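Similar to yteR (Bacilus subtilis) (Clostridium acetobutylicum, PDB 4WU0) probably hydrolyses unsaturated rhamnogalacturonan fragments derived from pectin, as a glycoside hydrolase of family 105 related to YteR. Local coordinates at residues Ile74-Lys88 with Tyr133-Phe146. Sequence-based numbering, arbitrary orientation.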
loop_
_atom_site.group_PDB
_atom_site.type_symbol
_atom_site.label_atom_id
_atom_site.label_comp_id
_atom_site.label_asym_id
_atom_site.label_seq_id
_atom_site.Cartn_x
_atom_site.Cartn_y
_atom_site.Cartn_z
ATOM N N ILE A 74 7.239 -8.066 7.902
ATOM C CA ILE A 74 7.506 -6.913 7.056
ATOM C C ILE A 74 6.446 -5.810 7.223
ATOM O O ILE A 74 6.761 -4.623 7.041
ATOM C CB ILE A 74 7.671 -7.313 5.559
ATOM C CG1 ILE A 74 8.520 -6.301 4.799
ATOM C CG2 ILE A 74 6.327 -7.502 4.874
ATOM C CD1 ILE A 74 9.981 -6.400 5.099
ATOM N N ASP A 75 5.230 -6.194 7.584
ATOM C CA ASP A 75 4.131 -5.234 7.796
ATOM C C ASP A 75 4.499 -4.213 8.840
ATOM O O ASP A 75 4.038 -3.065 8.779
ATOM C CB ASP A 75 2.826 -5.887 8.260
ATOM C CG ASP A 75 2.148 -6.704 7.199
ATOM O OD1 ASP A 75 2.448 -6.542 6.005
ATOM O OD2 ASP A 75 1.297 -7.529 7.566
ATOM N N HIS A 76 5.302 -4.629 9.819
ATOM C CA HIS A 76 5.662 -3.766 10.943
ATOM C C HIS A 76 6.574 -2.601 10.580
ATOM O O HIS A 76 6.784 -1.721 11.411
ATOM C CB HIS A 76 6.338 -4.585 12.037
ATOM C CG HIS A 76 5.385 -5.395 12.839
ATOM N ND1 HIS A 76 4.035 -5.422 12.573
ATOM C CD2 HIS A 76 5.571 -6.190 13.915
ATOM C CE1 HIS A 76 3.432 -6.205 13.451
ATOM N NE2 HIS A 76 4.342 -6.680 14.275
ATOM N N LEU A 77 7.093 -2.564 9.353
ATOM C CA LEU A 77 7.906 -1.441 8.893
ATOM C C LEU A 77 7.095 -0.281 8.322
ATOM O O LEU A 77 7.581 0.840 8.248
ATOM C CB LEU A 77 8.938 -1.903 7.862
ATOM C CG LEU A 77 9.897 -2.965 8.394
ATOM C CD1 LEU A 77 10.884 -3.331 7.303
ATOM C CD2 LEU A 77 10.645 -2.518 9.644
ATOM N N ASN A 78 5.868 -0.539 7.899
ATOM C CA ASN A 78 5.150 0.493 7.165
ATOM C C ASN A 78 4.961 1.789 7.953
ATOM O O ASN A 78 5.030 2.875 7.391
ATOM C CB ASN A 78 3.788 0.028 6.714
ATOM C CG ASN A 78 3.213 0.964 5.665
ATOM O OD1 ASN A 78 3.808 1.141 4.610
ATOM N ND2 ASN A 78 2.107 1.612 5.967
ATOM N N ASN A 79 4.704 1.662 9.248
ATOM C CA ASN A 79 4.430 2.818 10.089
ATOM C C ASN A 79 5.680 3.680 10.324
ATOM O O ASN A 79 5.589 4.771 10.847
ATOM C CB ASN A 79 3.799 2.376 11.406
ATOM C CG ASN A 79 2.381 1.896 11.250
ATOM O OD1 ASN A 79 1.738 2.097 10.218
ATOM N ND2 ASN A 79 1.867 1.263 12.289
ATOM N N GLY A 80 6.844 3.207 9.886
ATOM C CA GLY A 80 8.005 4.059 9.861
ATOM C C GLY A 80 7.863 5.258 8.927
ATOM O O GLY A 80 8.512 6.283 9.113
ATOM N N LYS A 81 7.050 5.136 7.887
ATOM C CA LYS A 81 6.871 6.242 6.958
ATOM C C LYS A 81 6.275 7.457 7.653
ATOM O O LYS A 81 6.795 8.564 7.506
ATOM C CB LYS A 81 6.000 5.830 5.790
ATOM C CG LYS A 81 6.565 4.674 4.992
ATOM C CD LYS A 81 5.503 4.130 4.076
ATOM C CE LYS A 81 5.996 2.976 3.239
ATOM N NZ LYS A 81 4.883 2.485 2.360
ATOM N N ILE A 82 5.184 7.281 8.407
ATOM C CA ILE A 82 4.662 8.428 9.151
ATOM C C ILE A 82 5.667 8.947 10.180
ATOM O O ILE A 82 5.689 10.147 10.469
ATOM C CB ILE A 82 3.267 8.160 9.766
ATOM C CG1 ILE A 82 2.613 9.468 10.248
ATOM C CG2 ILE A 82 3.311 7.133 10.859
ATOM C CD1 ILE A 82 2.159 10.423 9.127
ATOM N N LEU A 83 6.483 8.066 10.758
ATOM C CA LEU A 83 7.509 8.516 11.692
ATOM C C LEU A 83 8.543 9.435 11.029
ATOM O O LEU A 83 9.003 10.396 11.655
ATOM C CB LEU A 83 8.208 7.338 12.366
ATOM C CG LEU A 83 7.348 6.462 13.282
ATOM C CD1 LEU A 83 8.190 5.295 13.814
ATOM C CD2 LEU A 83 6.798 7.270 14.433
ATOM N N ILE A 84 8.899 9.159 9.772
ATOM C CA ILE A 84 9.770 10.060 9.025
ATOM C C ILE A 84 9.128 11.426 8.911
ATOM O O ILE A 84 9.775 12.458 9.136
ATOM C CB ILE A 84 10.151 9.485 7.649
ATOM C CG1 ILE A 84 10.980 8.223 7.844
ATOM C CG2 ILE A 84 10.951 10.499 6.821
ATOM C CD1 ILE A 84 11.215 7.422 6.574
ATOM N N THR A 85 7.849 11.435 8.548
ATOM C CA THR A 85 7.118 12.678 8.389
ATOM C C THR A 85 7.084 13.451 9.705
ATOM O O THR A 85 7.328 14.660 9.734
ATOM C CB THR A 85 5.712 12.357 7.886
ATOM O OG1 THR A 85 5.831 11.766 6.583
ATOM C CG2 THR A 85 4.833 13.601 7.828
ATOM N N LEU A 86 6.819 12.755 10.796
ATOM C CA LEU A 86 6.754 13.416 12.095
ATOM C C LEU A 86 8.119 13.927 12.533
ATOM O O LEU A 86 8.212 15.001 13.137
ATOM C CB LEU A 86 6.188 12.489 13.161
ATOM C CG LEU A 86 4.681 12.253 13.122
ATOM C CD1 LEU A 86 4.296 11.057 13.974
ATOM C CD2 LEU A 86 3.939 13.498 13.584
ATOM N N PHE A 87 9.178 13.165 12.257
ATOM C CA PHE A 87 10.512 13.626 12.633
ATOM C C PHE A 87 10.876 14.889 11.854
ATOM O O PHE A 87 11.436 15.831 12.420
ATOM C CB PHE A 87 11.579 12.557 12.419
ATOM C CG PHE A 87 12.959 13.016 12.821
ATOM C CD1 PHE A 87 13.224 13.347 14.135
ATOM C CD2 PHE A 87 13.967 13.129 11.893
ATOM C CE1 PHE A 87 14.490 13.790 14.521
ATOM C CE2 PHE A 87 15.231 13.562 12.270
ATOM C CZ PHE A 87 15.487 13.884 13.578
ATOM N N LYS A 88 10.561 14.908 10.562
ATOM C CA LYS A 88 10.854 16.077 9.736
ATOM C C LYS A 88 10.043 17.298 10.186
ATOM O O LYS A 88 10.562 18.426 10.201
ATOM C CB LYS A 88 10.625 15.779 8.248
ATOM C CG LYS A 88 11.597 14.733 7.660
ATOM C CD LYS A 88 11.313 14.436 6.174
ATOM C CE LYS A 88 11.668 15.609 5.261
ATOM N NZ LYS A 88 13.087 16.050 5.448
ATOM N N TYR A 133 5.304 -2.715 -0.501
ATOM C CA TYR A 133 4.863 -1.406 -0.032
ATOM C C TYR A 133 5.295 -1.196 1.411
ATOM O O TYR A 133 5.749 -0.108 1.767
ATOM C CB TYR A 133 3.340 -1.284 -0.105
ATOM C CG TYR A 133 2.840 0.084 0.281
ATOM C CD1 TYR A 133 2.999 1.160 -0.570
ATOM C CD2 TYR A 133 2.230 0.308 1.502
ATOM C CE1 TYR A 133 2.542 2.392 -0.218
ATOM C CE2 TYR A 133 1.767 1.546 1.859
ATOM C CZ TYR A 133 1.912 2.587 0.998
ATOM O OH TYR A 133 1.427 3.840 1.341
ATOM N N MET A 134 5.164 -2.234 2.243
ATOM C CA MET A 134 5.450 -2.082 3.677
ATOM C C MET A 134 6.936 -1.938 3.973
ATOM O O MET A 134 7.335 -1.237 4.915
ATOM C CB MET A 134 4.942 -3.282 4.473
ATOM C CG MET A 134 3.545 -3.750 4.109
ATOM S SD MET A 134 2.316 -2.475 4.286
ATOM C CE MET A 134 0.907 -3.330 3.543
ATOM N N GLY A 135 7.737 -2.678 3.219
ATOM C CA GLY A 135 9.140 -2.899 3.542
ATOM C C GLY A 135 10.068 -2.132 2.634
ATOM O O GLY A 135 10.617 -1.137 3.042
ATOM N N ALA A 136 10.216 -2.604 1.403
ATOM C CA ALA A 136 11.097 -1.954 0.443
ATOM C C ALA A 136 10.812 -0.467 0.299
ATOM O O ALA A 136 11.744 0.336 0.236
ATOM C CB ALA A 136 10.991 -2.634 -0.898
ATOM N N THR A 137 9.534 -0.086 0.255
ATOM C CA THR A 137 9.171 1.321 0.104
ATOM C C THR A 137 9.515 2.160 1.346
ATOM O O THR A 137 9.956 3.305 1.226
ATOM C CB THR A 137 7.673 1.491 -0.300
ATOM O OG1 THR A 137 7.440 0.761 -1.508
ATOM C CG2 THR A 137 7.282 2.931 -0.525
ATOM N N PHE A 138 9.282 1.622 2.531
ATOM C CA PHE A 138 9.708 2.308 3.735
ATOM C C PHE A 138 11.227 2.466 3.724
ATOM O O PHE A 138 11.759 3.538 4.041
ATOM C CB PHE A 138 9.321 1.543 4.993
ATOM C CG PHE A 138 10.167 1.907 6.189
ATOM C CD1 PHE A 138 10.053 3.154 6.773
ATOM C CD2 PHE A 138 11.115 1.032 6.698
ATOM C CE1 PHE A 138 10.860 3.511 7.876
ATOM C CE2 PHE A 138 11.904 1.381 7.792
ATOM C CZ PHE A 138 11.764 2.622 8.379
ATOM N N TYR A 139 11.918 1.387 3.357
ATOM C CA TYR A 139 13.376 1.387 3.334
ATOM C C TYR A 139 13.867 2.492 2.384
ATOM O O TYR A 139 14.785 3.232 2.703
ATOM C CB TYR A 139 13.884 -0.015 2.934
ATOM C CG TYR A 139 15.362 -0.262 3.046
ATOM C CD1 TYR A 139 16.196 0.594 3.755
ATOM C CD2 TYR A 139 15.925 -1.394 2.470
ATOM C CE1 TYR A 139 17.539 0.349 3.838
ATOM C CE2 TYR A 139 17.264 -1.641 2.555
ATOM C CZ TYR A 139 18.068 -0.773 3.238
ATOM O OH TYR A 139 19.424 -1.034 3.311
ATOM N N ALA A 140 13.215 2.650 1.236
ATOM C CA ALA A 140 13.582 3.722 0.313
ATOM C C ALA A 140 13.417 5.106 0.926
ATOM O O ALA A 140 14.283 5.969 0.784
ATOM C CB ALA A 140 12.765 3.615 -0.984
ATOM N N LYS A 141 12.287 5.338 1.593
ATOM C CA LYS A 141 12.073 6.622 2.252
ATOM C C LYS A 141 13.102 6.845 3.353
ATOM O O LYS A 141 13.577 7.956 3.544
ATOM C CB LYS A 141 10.639 6.721 2.769
ATOM C CG LYS A 141 9.623 6.715 1.613
ATOM C CD LYS A 141 8.197 6.692 2.086
ATOM C CE LYS A 141 7.237 6.935 0.916
ATOM N NZ LYS A 141 7.347 8.326 0.367
ATOM N N TYR A 142 13.458 5.785 4.071
ATOM C CA TYR A 142 14.431 5.897 5.135
ATOM C C TYR A 142 15.795 6.276 4.549
ATOM O O TYR A 142 16.482 7.159 5.061
ATOM C CB TYR A 142 14.535 4.573 5.890
ATOM C CG TYR A 142 15.409 4.645 7.114
ATOM C CD1 TYR A 142 16.781 4.507 7.010
ATOM C CD2 TYR A 142 14.871 4.869 8.366
ATOM C CE1 TYR A 142 17.590 4.588 8.124
ATOM C CE2 TYR A 142 15.664 4.943 9.465
ATOM C CZ TYR A 142 17.019 4.830 9.345
ATOM O OH TYR A 142 17.808 4.909 10.473
ATOM N N VAL A 143 16.184 5.597 3.477
ATOM C CA VAL A 143 17.501 5.859 2.872
ATOM C C VAL A 143 17.588 7.283 2.342
ATOM O O VAL A 143 18.626 7.932 2.470
ATOM C CB VAL A 143 17.790 4.845 1.733
ATOM C CG1 VAL A 143 19.029 5.225 0.917
ATOM C CG2 VAL A 143 17.912 3.443 2.317
ATOM N N LYS A 144 16.510 7.760 1.729
ATOM C CA LYS A 144 16.435 9.138 1.236
ATOM C C LYS A 144 16.769 10.125 2.351
ATOM O O LYS A 144 17.495 11.091 2.137
ATOM C CB LYS A 144 15.038 9.429 0.678
ATOM C CG LYS A 144 14.806 10.858 0.123
ATOM C CD LYS A 144 15.691 11.107 -1.084
ATOM C CE LYS A 144 15.246 12.309 -1.916
ATOM N NZ LYS A 144 15.109 13.538 -1.100
ATOM N N GLU A 145 16.258 9.864 3.545
ATOM C CA GLU A 145 16.447 10.780 4.667
ATOM C C GLU A 145 17.744 10.581 5.451
ATOM O O GLU A 145 18.366 11.562 5.880
ATOM C CB GLU A 145 15.227 10.688 5.611
ATOM C CG GLU A 145 15.222 11.702 6.758
ATOM C CD GLU A 145 15.040 13.156 6.300
ATOM O OE1 GLU A 145 14.499 13.393 5.189
ATOM O OE2 GLU A 145 15.458 14.061 7.065
ATOM N N PHE A 146 18.161 9.328 5.634
ATOM C CA PHE A 146 19.215 9.005 6.595
ATOM C C PHE A 146 20.319 8.085 6.091
ATOM O O PHE A 146 21.308 7.890 6.788
ATOM C CB PHE A 146 18.633 8.220 7.774
ATOM C CG PHE A 146 17.463 8.867 8.441
ATOM C CD1 PHE A 146 17.620 9.991 9.233
ATOM C CD2 PHE A 146 16.197 8.299 8.337
ATOM C CE1 PHE A 146 16.520 10.558 9.864
ATOM C CE2 PHE A 146 15.116 8.858 8.977
ATOM C CZ PHE A 146 15.275 9.977 9.734
HETATM O O HOH W 1 1.791 4.054 4.143
#
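Lys81 reaches across to Tyr133 with its chain fully extended beyond CG, and its ammonium group is held there in three ways. NZ donates to Tyr133 O at 2.8 Å, from above the carbonyl plane. Within its own segment it donates to Asn78 OD1, here in the amide plane. It also lies over the centre of the Tyr133 ring, 3.2 Å from NZ to the centroid, a cation-pi contact. A water joins Asn78 ND2 to Tyr133 OH, and ND2 also bonds Tyr25 O of helix 25-41. At the other end Lys88 NZ forms a salt bridge with Glu145 OE1 (3.0 Å), on the syn side but tilted out of the carboxylate plane.

Apolar packing fills the middle. Ile84 is a knob among Phe138, Lys141, Tyr142 and Phe146, its CD1 4.1 Å from Phe138 CE1. With CG anti to the backbone N (chi1 158°), the Phe138 ring takes the carbonyl oxygen Leu77 O over one face. Gly80 has no side chain to collide with Phe138 CE1, 3.5 Å from its CA. Where the segments begin, Gly135 likewise lets Ile74 CG1 approach its CA to 3.7 Å.

The axes of 80-88 and 133-146 run in the same direction, 22° apart and 9.6 Å at closest approach, consistent with neighbours in one layer of the (alpha/alpha)6 barrel of this six-hairpin family.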